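Local coordinates for archaeal flagellar ATP-binding protein FlaH (Methanocaldococcus jannaschii DSM 2661, PDB 4WIA) that probably binds and hydrolyses ATP with magnesium as an accessory component of the archaellum, where it may regulate flagellum assembly, at residues Y49-N54 and K156-C161; Q53-V58 and N82-S87. One frame throughout, in Å; residues are numbered along the deposited sequence.

Contact 1 (Y49-N54 and K156-C161); sequences YGFLQN and KKIIIC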
loop_
_atom_site.group_PDB
_atom_site.type_symbol
_atom_site.label_atom_id
_atom_site.label_comp_id
_atom_site.label_asym_id
_atom_site.label_seq_id
_atom_site.Cartn_x
_atom_site.Cartn_y
_atom_site.Cartn_z
ATOM N N TYR A 49 -3.918 -10.049 -8.299
ATOM C CA TYR A 49 -3.104 -8.818 -8.237
ATOM C C TYR A 49 -3.541 -7.856 -7.147
ATOM O O TYR A 49 -2.703 -7.301 -6.444
ATOM C CB TYR A 49 -3.102 -8.131 -9.592
ATOM C CG TYR A 49 -2.086 -7.002 -9.725
ATOM C CD1 TYR A 49 -0.746 -7.276 -9.785
ATOM C CD2 TYR A 49 -2.483 -5.672 -9.748
ATOM C CE1 TYR A 49 0.176 -6.267 -9.867
ATOM C CE2 TYR A 49 -1.553 -4.637 -9.855
ATOM C CZ TYR A 49 -0.236 -4.947 -9.916
ATOM O OH TYR A 49 0.640 -3.942 -10.015
ATOM N N GLY A 50 -4.857 -7.639 -7.003
ATOM C CA GLY A 50 -5.395 -6.813 -5.894
ATOM C C GLY A 50 -4.965 -7.295 -4.510
ATOM O O GLY A 50 -4.395 -6.552 -3.749
ATOM N N PHE A 51 -5.223 -8.578 -4.208
ATOM C CA PHE A 51 -4.788 -9.150 -2.948
ATOM C C PHE A 51 -3.281 -8.945 -2.734
ATOM O O PHE A 51 -2.844 -8.494 -1.672
ATOM C CB PHE A 51 -5.080 -10.670 -2.922
ATOM C CG PHE A 51 -6.543 -11.030 -2.795
ATOM C CD1 PHE A 51 -7.294 -10.531 -1.773
ATOM C CD2 PHE A 51 -7.131 -11.902 -3.671
ATOM C CE1 PHE A 51 -8.607 -10.877 -1.643
ATOM C CE2 PHE A 51 -8.456 -12.272 -3.562
ATOM C CZ PHE A 51 -9.217 -11.707 -2.566
ATOM N N LEU A 52 -2.475 -9.280 -3.735
ATOM C CA LEU A 52 -1.041 -9.156 -3.567
ATOM C C LEU A 52 -0.597 -7.717 -3.290
ATOM O O LEU A 52 0.289 -7.475 -2.468
ATOM C CB LEU A 52 -0.308 -9.670 -4.796
ATOM C CG LEU A 52 -0.347 -11.167 -4.984
ATOM C CD1 LEU A 52 0.037 -11.494 -6.414
ATOM C CD2 LEU A 52 0.628 -11.828 -4.016
ATOM N N GLN A 53 -1.190 -6.745 -3.982
ATOM C CA GLN A 53 -0.805 -5.353 -3.774
ATOM C C GLN A 53 -1.247 -4.886 -2.409
ATOM O O GLN A 53 -0.673 -3.960 -1.861
ATOM C CB GLN A 53 -1.455 -4.460 -4.850
ATOM C CG GLN A 53 -0.874 -4.657 -6.232
ATOM C CD GLN A 53 0.563 -4.263 -6.239
ATOM O OE1 GLN A 53 0.921 -3.191 -5.801
ATOM N NE2 GLN A 53 1.383 -5.103 -6.705
ATOM N N ASN A 54 -2.285 -5.496 -1.857
ATOM C CA ASN A 54 -2.723 -5.124 -0.521
ATOM C C ASN A 54 -2.141 -5.994 0.603
ATOM O O ASN A 54 -2.685 -6.026 1.683
ATOM C CB ASN A 54 -4.248 -5.091 -0.488
ATOM C CG ASN A 54 -4.768 -3.880 -1.223
ATOM O OD1 ASN A 54 -4.888 -2.845 -0.646
ATOM N ND2 ASN A 54 -5.089 -4.024 -2.493
ATOM N N LYS A 156 -10.607 -18.890 7.725
ATOM C CA LYS A 156 -10.531 -17.479 7.259
ATOM C C LYS A 156 -9.789 -17.261 5.928
ATOM O O LYS A 156 -9.694 -16.139 5.413
ATOM C CB LYS A 156 -9.943 -16.580 8.336
ATOM C CG LYS A 156 -10.726 -16.661 9.609
ATOM C CD LYS A 156 -11.979 -15.819 9.504
ATOM C CE LYS A 156 -12.823 -15.901 10.794
ATOM N NZ LYS A 156 -11.904 -15.892 11.980
ATOM N N LYS A 157 -9.301 -18.345 5.356
ATOM C CA LYS A 157 -8.770 -18.299 4.020
ATOM C C LYS A 157 -9.868 -18.039 3.012
ATOM O O LYS A 157 -11.041 -18.259 3.273
ATOM C CB LYS A 157 -8.139 -19.646 3.620
ATOM C CG LYS A 157 -7.276 -20.363 4.634
ATOM C CD LYS A 157 -5.917 -19.738 4.672
ATOM C CE LYS A 157 -5.009 -20.466 5.626
ATOM N NZ LYS A 157 -3.723 -19.854 5.310
ATOM N N ILE A 158 -9.435 -17.661 1.835
ATOM C CA ILE A 158 -10.320 -17.468 0.738
ATOM C C ILE A 158 -9.967 -18.425 -0.377
ATOM O O ILE A 158 -8.826 -18.532 -0.704
ATOM C CB ILE A 158 -10.197 -16.017 0.214
ATOM C CG1 ILE A 158 -10.798 -15.079 1.251
ATOM C CG2 ILE A 158 -10.922 -15.866 -1.118
ATOM C CD1 ILE A 158 -10.352 -13.632 1.130
ATOM N N ILE A 159 -10.967 -19.082 -0.959
ATOM C CA ILE A 159 -10.740 -19.945 -2.099
ATOM C C ILE A 159 -11.551 -19.520 -3.307
ATOM O O ILE A 159 -12.706 -19.179 -3.197
ATOM C CB ILE A 159 -11.031 -21.424 -1.744
ATOM C CG1 ILE A 159 -9.981 -21.895 -0.766
ATOM C CG2 ILE A 159 -10.991 -22.314 -2.975
ATOM C CD1 ILE A 159 -10.220 -23.269 -0.203
ATOM N N ILE A 160 -10.929 -19.575 -4.478
ATOM C CA ILE A 160 -11.567 -19.127 -5.666
ATOM C C ILE A 160 -11.350 -20.191 -6.723
ATOM O O ILE A 160 -10.215 -20.479 -7.013
ATOM C CB ILE A 160 -10.909 -17.770 -6.150
ATOM C CG1 ILE A 160 -10.962 -16.717 -5.051
ATOM C CG2 ILE A 160 -11.617 -17.261 -7.377
ATOM C CD1 ILE A 160 -10.279 -15.378 -5.374
ATOM N N CYS A 161 -12.423 -20.699 -7.345
ATOM C CA CYS A 161 -12.309 -21.646 -8.441
ATOM C C CYS A 161 -13.041 -21.177 -9.677
ATOM O O CYS A 161 -14.097 -20.555 -9.606
ATOM C CB CYS A 161 -12.930 -22.973 -8.081
ATOM S SG CYS A 161 -12.410 -23.761 -6.544
#
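F51 meets I158 and I160 through apolar contacts alone, and the two isoleucines touch two different corners of one ring. CD1 of I160 comes to the rim of the ring near its plane, 4.0 Å from CE2 of F51. CD1 of I158 approaches obliquely from the other end of the strand segment, 4.3 Å from F51 CE1. Both isoleucines lie on one face of strand 158-163, with I159 between them pointing to the other, so the ring bridges two alternate residues. The phenyl arm spans a wide gap, for the CA atoms of F51 and I158 lie 10.6 Å apart. In I160, CG1 is anti to the carbonyl carbon (chi1 -56°) and chi2 is extended, which pushes CD1 out to the ring. Just 98 Å² is buried between the segments, and I9 and V123 add to the packing round F51.

Polar bonds serve the helix end instead. ND2 of N54 reaches back to O of G50 at 2.9 Å and almost straight (169°), arriving above the carbonyl plane. The backbone N of N54 grips the same oxygen at 3.0 Å, so one carbonyl takes two donors, while ND2 also bonds to O of D10.

The strand is itself held by main-chain bonds on both flanks, to D122 and I124 and to S28 and I30. A helix following the putative P-loop, packed on the parallel part of a mixed sheet whose opposite face carries helix 142-153, is the three-layer arrangement of RecA-like P-loop ATPases, consistent with the KaiC family.

Contact 2 (Q53-V58 and N82-S87); sequences QNRYSV and NKKLLS. With SO4 (sulfate ion), chain G; SO4 (sulfate ion), chain J.
K84 passes beside Q53, its CE 4.4 Å from NE2 of Q53, and the tighter part of the contact lies at its tip. A bend at chi2 (-73°) followed by an extended chain carries the ammonium group from helix 82-87 across to the end of helix 40-53. There NZ is hydrogen-bonded to L52 O and to S12 OG of a neighbouring subunit, and it also reaches O3 of the chain J sulfate at 2.7 Å.

The helix it reaches ends in a Schellman motif: R55, with positive phi, is the C' residue, Y56 N bonds to F51 O and R55 N to L52 O.

On the looser, outer side two sulfate ions, probably from the crystallisation liquor, lie beside the basic side chains. R55 NH2 donates to O2 of the chain J sulfate at 2.6 Å (148°), which meets the guanidinium at its edge. The shared anion probably offsets the like charges of R55 NH2 and K84 NZ, 4.5 Å apart. R55 NH1 bonds instead to Q53 OE1 of that same neighbour, and reciprocally Q53 OE1 of this chain accepts from R55 NH1 of the third subunit. A leucine in place of R55 would probably leave the neighbour's glutamine oxygen without this donor and the sulfate with one fewer bond. The chain G sulfate sits at the first turn of helix 82-87, where K83 N donates to its O4 at 2.9 Å and N82 N weakly to its O1 at 3.4 Å.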
loop_
_atom_site.group_PDB
_atom_site.type_symbol
_atom_site.label_atom_id
_atom_site.label_comp_id
_atom_site.label_asym_id
_atom_site.label_seq_id
_atom_site.Cartn_x
_atom_site.Cartn_y
_atom_site.Cartn_z
ATOM N N GLN A 53 -1.190 -6.745 -3.982
ATOM C CA GLN A 53 -0.805 -5.353 -3.774
ATOM C C GLN A 53 -1.247 -4.886 -2.409
ATOM O O GLN A 53 -0.673 -3.960 -1.861
ATOM C CB GLN A 53 -1.455 -4.460 -4.850
ATOM C CG GLN A 53 -0.874 -4.657 -6.232
ATOM C CD GLN A 53 0.563 -4.263 -6.239
ATOM O OE1 GLN A 53 0.921 -3.191 -5.801
ATOM N NE2 GLN A 53 1.383 -5.103 -6.705
ATOM N N ASN A 54 -2.285 -5.496 -1.857
ATOM C CA ASN A 54 -2.723 -5.124 -0.521
ATOM C C ASN A 54 -2.141 -5.994 0.603
ATOM O O ASN A 54 -2.685 -6.026 1.683
ATOM C CB ASN A 54 -4.248 -5.091 -0.488
ATOM C CG ASN A 54 -4.768 -3.880 -1.223
ATOM O OD1 ASN A 54 -4.888 -2.845 -0.646
ATOM N ND2 ASN A 54 -5.089 -4.024 -2.493
ATOM N N ARG A 55 -1.041 -6.680 0.309
ATOM C CA ARG A 55 -0.202 -7.379 1.311
ATOM C C ARG A 55 -0.797 -8.704 1.786
ATOM O O ARG A 55 -0.450 -9.182 2.851
ATOM C CB ARG A 55 0.124 -6.493 2.512
ATOM C CG ARG A 55 0.689 -5.115 2.153
ATOM C CD ARG A 55 2.022 -5.255 1.446
ATOM N NE ARG A 55 2.453 -3.987 0.932
ATOM C CZ ARG A 55 3.639 -3.726 0.379
ATOM N NH1 ARG A 55 3.860 -2.511 -0.095
ATOM N NH2 ARG A 55 4.617 -4.600 0.342
ATOM N N TYR A 56 -1.647 -9.300 0.957
ATOM C CA TYR A 56 -2.027 -10.707 1.105
ATOM C C TYR A 56 -1.120 -11.650 0.246
ATOM O O TYR A 56 -0.415 -11.210 -0.648
ATOM C CB TYR A 56 -3.484 -10.912 0.741
ATOM C CG TYR A 56 -4.429 -10.043 1.545
ATOM C CD1 TYR A 56 -4.892 -10.462 2.778
ATOM C CD2 TYR A 56 -4.832 -8.789 1.082
ATOM C CE1 TYR A 56 -5.738 -9.691 3.535
ATOM C CE2 TYR A 56 -5.677 -7.993 1.828
ATOM C CZ TYR A 56 -6.123 -8.442 3.044
ATOM O OH TYR A 56 -6.964 -7.733 3.778
ATOM N N SER A 57 -1.092 -12.932 0.606
ATOM C CA SER A 57 -0.362 -13.910 -0.147
ATOM C C SER A 57 -1.366 -14.723 -0.950
ATOM O O SER A 57 -2.490 -14.849 -0.543
ATOM C CB SER A 57 0.418 -14.820 0.772
ATOM O OG SER A 57 -0.427 -15.423 1.758
ATOM N N VAL A 58 -0.951 -15.216 -2.116
ATOM C CA VAL A 58 -1.816 -15.927 -2.989
ATOM C C VAL A 58 -1.123 -17.201 -3.495
ATOM O O VAL A 58 0.056 -17.165 -3.852
ATOM C CB VAL A 58 -2.188 -15.046 -4.193
ATOM C CG1 VAL A 58 -3.040 -15.820 -5.176
ATOM C CG2 VAL A 58 -2.946 -13.815 -3.740
ATOM N N ASN A 82 6.380 -10.323 -10.839
ATOM C CA ASN A 82 7.709 -10.878 -10.752
ATOM C C ASN A 82 8.273 -10.880 -9.364
ATOM O O ASN A 82 8.803 -11.881 -8.896
ATOM C CB ASN A 82 8.650 -10.054 -11.646
ATOM C CG ASN A 82 8.202 -10.050 -13.071
ATOM O OD1 ASN A 82 7.815 -9.005 -13.640
ATOM N ND2 ASN A 82 8.199 -11.223 -13.662
ATOM N N LYS A 83 8.249 -9.725 -8.732
ATOM C CA LYS A 83 8.769 -9.623 -7.384
ATOM C C LYS A 83 7.993 -10.451 -6.386
ATOM O O LYS A 83 8.581 -10.958 -5.420
ATOM C CB LYS A 83 8.868 -8.190 -6.900
ATOM C CG LYS A 83 10.123 -7.543 -7.430
ATOM C CD LYS A 83 10.520 -6.333 -6.626
ATOM C CE LYS A 83 11.974 -5.993 -6.880
ATOM N NZ LYS A 83 12.350 -4.772 -6.121
ATOM N N LYS A 84 6.707 -10.587 -6.602
ATOM C CA LYS A 84 5.879 -11.335 -5.695
ATOM C C LYS A 84 6.204 -12.840 -5.833
ATOM O O LYS A 84 6.207 -13.555 -4.838
ATOM C CB LYS A 84 4.408 -11.086 -5.981
ATOM C CG LYS A 84 3.933 -9.644 -5.755
ATOM C CD LYS A 84 3.847 -9.324 -4.277
ATOM C CE LYS A 84 3.367 -7.919 -4.027
ATOM N NZ LYS A 84 3.159 -7.651 -2.566
ATOM N N LEU A 85 6.525 -13.291 -7.053
ATOM C CA LEU A 85 7.020 -14.641 -7.250
ATOM C C LEU A 85 8.328 -14.869 -6.525
ATOM O O LEU A 85 8.531 -15.951 -5.921
ATOM C CB LEU A 85 7.203 -14.982 -8.723
ATOM C CG LEU A 85 5.933 -15.316 -9.514
ATOM C CD1 LEU A 85 6.265 -15.307 -11.011
ATOM C CD2 LEU A 85 5.290 -16.647 -9.096
ATOM N N LEU A 86 9.233 -13.901 -6.611
ATOM C CA LEU A 86 10.580 -14.107 -6.081
ATOM C C LEU A 86 10.580 -14.196 -4.592
ATOM O O LEU A 86 11.419 -14.852 -4.026
ATOM C CB LEU A 86 11.534 -13.008 -6.535
ATOM C CG LEU A 86 11.898 -13.049 -8.030
ATOM C CD1 LEU A 86 12.613 -11.788 -8.489
ATOM C CD2 LEU A 86 12.739 -14.252 -8.359
ATOM N N SER A 87 9.626 -13.561 -3.938
ATOM C CA SER A 87 9.595 -13.527 -2.479
ATOM C C SER A 87 8.797 -14.701 -1.930
ATOM O O SER A 87 8.800 -14.960 -0.716
ATOM C CB SER A 87 8.984 -12.210 -1.989
ATOM O OG SER A 87 7.631 -12.146 -2.360
HETATM S S SO4 G . 7.675 -6.448 -10.985
HETATM O O1 SO4 G . 6.662 -7.115 -11.763
HETATM O O2 SO4 G . 7.231 -5.115 -10.700
HETATM O O3 SO4 G . 8.920 -6.431 -11.723
HETATM O O4 SO4 G . 7.879 -6.962 -9.661
HETATM S S SO4 J . 5.818 -7.909 -0.007
HETATM O O1 SO4 J . 7.040 -7.101 0.312
HETATM O O2 SO4 J . 4.603 -7.221 0.559
HETATM O O3 SO4 J . 5.508 -8.232 -1.385
HETATM O O4 SO4 J . 6.042 -9.198 0.756
#

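Followed from the N terminus, the chain enters both contacts through the end of helix 40-53, and Q53 and N54 belong to each. Contact 2 closes first, after 23 intervening residues that include the rest of strand 58-62 and helix 67-76. Contact 1 closes much later, after 101 residues that add strands 90-94 and 123-127 and helix 142-153, so the smaller loop lies within the span of the larger and the two do not cross. V58 CG2, 3.9 Å from F51 CB, ties the start of strand 58-62 to the helix of contact 1. Together they join one helix end to a face of the sheet and to the peripheral helix 82-87, beside a subunit interface.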